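Local structure of endoglycosidase (Bacteroides thetaiotaomicron, 6Q64) at residues Tyr58-Gln61 / Ile62-Tyr65; Leu118-Gln122 / Glu123-Gly127. The protein probably hydrolyses O-glycosyl bonds as a glycoside hydrolase of family 18, acting in the breakdown of complex N-glycans. The protein carries 1 engineered substitution. All coordinates share one frame; numbering follows the deposited sequence.

Contact 1 of 2, residues Tyr58-Gln61 / Ile62-Tyr65; sequences YFAQ and IREY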
loop_
_atom_site.group_PDB
_atom_site.type_symbol
_atom_site.label_atom_id
_atom_site.label_comp_id
_atom_site.label_asym_id
_atom_site.label_seq_id
_atom_site.Cartn_x
_atom_site.Cartn_y
_atom_site.Cartn_z
ATOM N N TYR A 58 -11.653 -18.597 -13.858
ATOM C CA TYR A 58 -10.239 -18.389 -13.468
ATOM C C TYR A 58 -10.193 -17.228 -12.484
ATOM O O TYR A 58 -9.539 -17.371 -11.479
ATOM C CB TYR A 58 -9.321 -18.047 -14.643
ATOM C CG TYR A 58 -7.983 -17.476 -14.226
ATOM C CD1 TYR A 58 -7.087 -18.237 -13.498
ATOM C CD2 TYR A 58 -7.629 -16.153 -14.488
ATOM C CE1 TYR A 58 -5.864 -17.719 -13.085
ATOM C CE2 TYR A 58 -6.407 -15.614 -14.083
ATOM C CZ TYR A 58 -5.512 -16.406 -13.379
ATOM O OH TYR A 58 -4.289 -15.937 -12.976
ATOM N N PHE A 59 -10.805 -16.088 -12.798
ATOM C CA PHE A 59 -10.642 -14.862 -11.971
ATOM C C PHE A 59 -11.510 -14.988 -10.715
ATOM O O PHE A 59 -11.294 -14.216 -9.791
ATOM C CB PHE A 59 -10.982 -13.585 -12.744
ATOM C CG PHE A 59 -9.951 -13.127 -13.743
ATOM C CD1 PHE A 59 -8.689 -12.742 -13.336
ATOM C CD2 PHE A 59 -10.253 -13.035 -15.088
ATOM C CE1 PHE A 59 -7.747 -12.303 -14.250
ATOM C CE2 PHE A 59 -9.309 -12.585 -15.996
ATOM C CZ PHE A 59 -8.054 -12.226 -15.582
ATOM N N ALA A 60 -12.477 -15.914 -10.702
ATOM C CA ALA A 60 -13.318 -16.226 -9.522
ATOM C C ALA A 60 -12.430 -16.857 -8.441
ATOM O O ALA A 60 -12.559 -16.455 -7.269
ATOM C CB ALA A 60 -14.463 -17.130 -9.901
ATOM N N GLN A 61 -11.539 -17.772 -8.822
ATOM C CA GLN A 61 -10.564 -18.376 -7.889
ATOM C C GLN A 61 -9.579 -17.299 -7.443
ATOM O O GLN A 61 -9.137 -17.358 -6.284
ATOM C CB GLN A 61 -9.766 -19.495 -8.528
ATOM C CG GLN A 61 -10.630 -20.377 -9.391
ATOM C CD GLN A 61 -10.939 -21.679 -8.716
ATOM O OE1 GLN A 61 -11.176 -21.715 -7.509
ATOM N NE2 GLN A 61 -10.923 -22.747 -9.510
ATOM N N ILE A 62 -9.222 -16.366 -8.319
ATOM C CA ILE A 62 -8.268 -15.295 -7.925
ATOM C C ILE A 62 -8.956 -14.468 -6.847
ATOM O O ILE A 62 -8.326 -14.212 -5.825
ATOM C CB ILE A 62 -7.794 -14.442 -9.116
ATOM C CG1 ILE A 62 -7.021 -15.296 -10.119
ATOM C CG2 ILE A 62 -6.939 -13.273 -8.649
ATOM C CD1 ILE A 62 -5.904 -16.088 -9.493
ATOM N N ARG A 63 -10.215 -14.109 -7.085
ATOM C CA ARG A 63 -11.042 -13.309 -6.155
ATOM C C ARG A 63 -11.161 -14.046 -4.810
ATOM O O ARG A 63 -11.109 -13.338 -3.781
ATOM C CB ARG A 63 -12.393 -12.991 -6.799
ATOM C CG ARG A 63 -12.484 -11.592 -7.395
ATOM C CD ARG A 63 -13.905 -11.270 -7.870
ATOM N NE ARG A 63 -14.060 -11.612 -9.283
ATOM C CZ ARG A 63 -14.785 -12.608 -9.774
ATOM N NH1 ARG A 63 -15.533 -13.363 -8.993
ATOM N NH2 ARG A 63 -14.783 -12.820 -11.077
ATOM N N GLU A 64 -11.307 -15.383 -4.821
ATOM C CA GLU A 64 -11.356 -16.239 -3.602
ATOM C C GLU A 64 -10.020 -16.131 -2.858
ATOM O O GLU A 64 -10.001 -15.689 -1.706
ATOM C CB GLU A 64 -11.688 -17.698 -3.938
ATOM C CG GLU A 64 -13.181 -17.971 -4.120
ATOM C CD GLU A 64 -14.075 -17.891 -2.873
ATOM O OE1 GLU A 64 -14.350 -16.762 -2.363
ATOM O OE2 GLU A 64 -14.525 -18.969 -2.414
ATOM N N TYR A 65 -8.941 -16.520 -3.506
ATOM C CA TYR A 65 -7.542 -16.422 -3.013
ATOM C C TYR A 65 -7.298 -15.140 -2.197
ATOM O O TYR A 65 -6.635 -15.136 -1.147
ATOM C CB TYR A 65 -6.607 -16.401 -4.223
ATOM C CG TYR A 65 -5.155 -16.302 -3.871
ATOM C CD1 TYR A 65 -4.527 -17.370 -3.250
ATOM C CD2 TYR A 65 -4.423 -15.156 -4.143
ATOM C CE1 TYR A 65 -3.194 -17.312 -2.893
ATOM C CE2 TYR A 65 -3.085 -15.074 -3.786
ATOM C CZ TYR A 65 -2.468 -16.168 -3.181
ATOM O OH TYR A 65 -1.141 -16.147 -2.850
#

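Contact 2 of 2, residues Leu118-Gln122 / Glu123-Gly127; sequences LKFFQ and EVKGG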
loop_
_atom_site.group_PDB
_atom_site.type_symbol
_atom_site.label_atom_id
_atom_site.label_comp_id
_atom_site.label_asym_id
_atom_site.label_seq_id
_atom_site.Cartn_x
_atom_site.Cartn_y
_atom_site.Cartn_z
ATOM N N LEU A 118 -9.489 0.569 -13.451
ATOM C CA LEU A 118 -9.854 0.416 -12.028
ATOM C C LEU A 118 -11.109 -0.457 -11.892
ATOM O O LEU A 118 -11.097 -1.345 -11.022
ATOM C CB LEU A 118 -10.073 1.809 -11.440
ATOM C CG LEU A 118 -10.473 1.824 -9.967
ATOM C CD1 LEU A 118 -9.343 1.269 -9.121
ATOM C CD2 LEU A 118 -10.855 3.221 -9.509
ATOM N N LYS A 119 -12.157 -0.230 -12.689
ATOM C CA LYS A 119 -13.439 -0.974 -12.513
ATOM C C LYS A 119 -13.140 -2.472 -12.689
ATOM O O LYS A 119 -13.681 -3.291 -11.902
ATOM C CB LYS A 119 -14.545 -0.446 -13.438
ATOM C CG LYS A 119 -15.868 -1.220 -13.399
ATOM C CD LYS A 119 -17.127 -0.399 -13.653
ATOM C CE LYS A 119 -17.413 0.558 -12.498
ATOM N NZ LYS A 119 -18.375 1.632 -12.863
ATOM N N PHE A 120 -12.272 -2.815 -13.648
ATOM C CA PHE A 120 -11.945 -4.212 -14.034
ATOM C C PHE A 120 -11.084 -4.816 -12.919
ATOM O O PHE A 120 -11.416 -5.884 -12.348
ATOM C CB PHE A 120 -11.248 -4.249 -15.402
ATOM C CG PHE A 120 -11.000 -5.646 -15.883
ATOM C CD1 PHE A 120 -9.891 -6.346 -15.470
ATOM C CD2 PHE A 120 -11.926 -6.299 -16.666
ATOM C CE1 PHE A 120 -9.696 -7.657 -15.867
ATOM C CE2 PHE A 120 -11.726 -7.609 -17.070
ATOM C CZ PHE A 120 -10.611 -8.285 -16.667
ATOM N N PHE A 121 -10.003 -4.111 -12.600
ATOM C CA PHE A 121 -9.102 -4.395 -11.455
ATOM C C PHE A 121 -9.894 -4.702 -10.179
ATOM O O PHE A 121 -9.528 -5.633 -9.477
ATOM C CB PHE A 121 -8.187 -3.206 -11.193
ATOM C CG PHE A 121 -7.102 -3.490 -10.189
ATOM C CD1 PHE A 121 -6.188 -4.495 -10.399
ATOM C CD2 PHE A 121 -6.979 -2.746 -9.032
ATOM C CE1 PHE A 121 -5.162 -4.724 -9.497
ATOM C CE2 PHE A 121 -5.961 -2.988 -8.135
ATOM C CZ PHE A 121 -5.047 -3.971 -8.374
ATOM N N GLN A 122 -10.929 -3.925 -9.878
ATOM C CA GLN A 122 -11.727 -4.100 -8.643
ATOM C C GLN A 122 -12.662 -5.295 -8.770
ATOM O O GLN A 122 -12.599 -6.108 -7.894
ATOM C CB GLN A 122 -12.520 -2.841 -8.314
ATOM C CG GLN A 122 -11.664 -1.676 -7.849
ATOM C CD GLN A 122 -12.482 -0.414 -7.859
ATOM O OE1 GLN A 122 -13.546 -0.330 -8.490
ATOM N NE2 GLN A 122 -11.985 0.579 -7.141
ATOM N N GLU A 123 -13.505 -5.367 -9.799
ATOM C CA GLU A 123 -14.689 -6.274 -9.883
ATOM C C GLU A 123 -14.331 -7.692 -10.372
ATOM O O GLU A 123 -15.047 -8.658 -10.026
ATOM C CB GLU A 123 -15.694 -5.689 -10.868
ATOM C CG GLU A 123 -16.540 -4.561 -10.299
ATOM C CD GLU A 123 -17.820 -4.259 -11.077
ATOM O OE1 GLU A 123 -18.654 -3.482 -10.565
ATOM O OE2 GLU A 123 -17.988 -4.807 -12.196
ATOM N N VAL A 124 -13.304 -7.822 -11.210
ATOM C CA VAL A 124 -12.961 -9.102 -11.891
ATOM C C VAL A 124 -11.736 -9.674 -11.188
ATOM O O VAL A 124 -11.813 -10.799 -10.713
ATOM C CB VAL A 124 -12.717 -8.901 -13.403
ATOM C CG1 VAL A 124 -12.084 -10.121 -14.039
ATOM C CG2 VAL A 124 -13.986 -8.535 -14.136
ATOM N N LYS A 125 -10.638 -8.932 -11.185
ATOM C CA LYS A 125 -9.499 -9.197 -10.284
ATOM C C LYS A 125 -10.010 -8.789 -8.904
ATOM O O LYS A 125 -10.961 -7.984 -8.852
ATOM C CB LYS A 125 -8.309 -8.382 -10.782
ATOM C CG LYS A 125 -7.869 -8.737 -12.189
ATOM C CD LYS A 125 -6.519 -8.162 -12.567
ATOM C CE LYS A 125 -5.571 -9.215 -13.095
ATOM N NZ LYS A 125 -4.172 -8.747 -12.998
ATOM N N GLY A 126 -9.475 -9.262 -7.802
ATOM C CA GLY A 126 -10.089 -8.785 -6.540
ATOM C C GLY A 126 -9.415 -7.532 -6.017
ATOM O O GLY A 126 -9.222 -7.433 -4.780
ATOM N N GLY A 127 -8.966 -6.657 -6.912
ATOM C CA GLY A 127 -7.857 -5.729 -6.604
ATOM C C GLY A 127 -8.345 -4.469 -5.931
ATOM O O GLY A 127 -9.567 -4.160 -6.052
#

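Contact 1 of 2, residues Tyr58-Gln61 / Ile62-Tyr65
Arg63 folds back over Phe59 and Ala60, the turn of helix that precedes it. Its CB lies 3.4 Å from Phe59 O, and CG remains beside the same carbonyl oxygen. A bend at chi3 (-93°) then turns the chain toward the start of the helix, and one face of the guanidinium comes to rest over Phe59 O and the backbone of Ala60. At the tip NH1 reaches Ala60 CA at 3.7 Å, whereas NE is hydrogen-bonded to Val124 O and NH2 forms a salt bridge with Glu48, two partners that fix the rotation of the group. Residues 58-65 form the last two turns of helix 53-65, which leads to the first strand of the family's TIM barrel; backbone bonds such as Arg63 N to Phe59 O (2.9 Å) and Tyr65 N to Gln61 O (2.9 Å) set the i to i+4 spacing. The same spacing pairs Ile62 with Tyr58. CG1 of Ile62 sits over one face of the Tyr58 ring, 4.0 Å from its centroid, in a CH-pi contact. With CG of Tyr58 anti to its backbone nitrogen (chi1 164°), the ring crosses Ile62 obliquely, and Ile62 CD1 approaches Tyr58 OH at 3.8 Å; that hydroxyl is hydrogen-bonded to Asp96.

Contact 2 of 2, residues Leu118-Gln122 / Glu123-Gly127
In the alpha-to-beta loop where helix 112-123 gives way to strand 128-135 of the TIM barrel, Phe120 and Phe121 each offer a ring face to the departing chain. Val124 stands over the Phe120 ring, its CB 4.0 Å from the centroid and close to the ring normal. Its CG1 closes on Phe120 CZ at 3.5 Å. Gly127 does the same for Phe121: with no side chain to intervene, its CA lies 3.8 Å from that ring's centroid. CG of Phe121 is anti to the backbone nitrogen (chi1 -171°), which brings one face of the ring against Gly127 CA, just before strand 128-135. Phe120 O takes Val124 N at 2.9 Å, in the carbonyl plane, and Lys125 N in a weak second bond; farther on, Gly127 N reaches back to Phe121 O at 2.8 Å. Replacing Phe120 by an alanine would probably open a gap beside Val124 and deprive Lys92 of its cation-pi partner. Lys125 sends NZ to a salt bridge with Asp96, and Gln122 NE2 bonds to Asn181 O, just ahead of strand 184-189. Val124 and Lys125 pack on Phe59 of helix 53-65, so the loop that leads into strand 128-135 is held against that helix.

Along the chain contact 1 closes before contact 2 opens, and their centres lie about 11 Å apart on the same side of the molecule. Contact 1 ends the helix that leads to strand 72-76, and contact 2 the helix that leads to strand 128-135, both strands of the same parallel sheet. The two touch directly: besides the hydrogen bond from Arg63 NE to Val124 O, Arg63 CG packs on Gly126 CA at 3.8 Å. Asp96 adds a second tie, since its carboxylate serves both Tyr58 OH and Lys125 NZ. Two helix ends separate in sequence are thereby joined on the outside of the barrel strands.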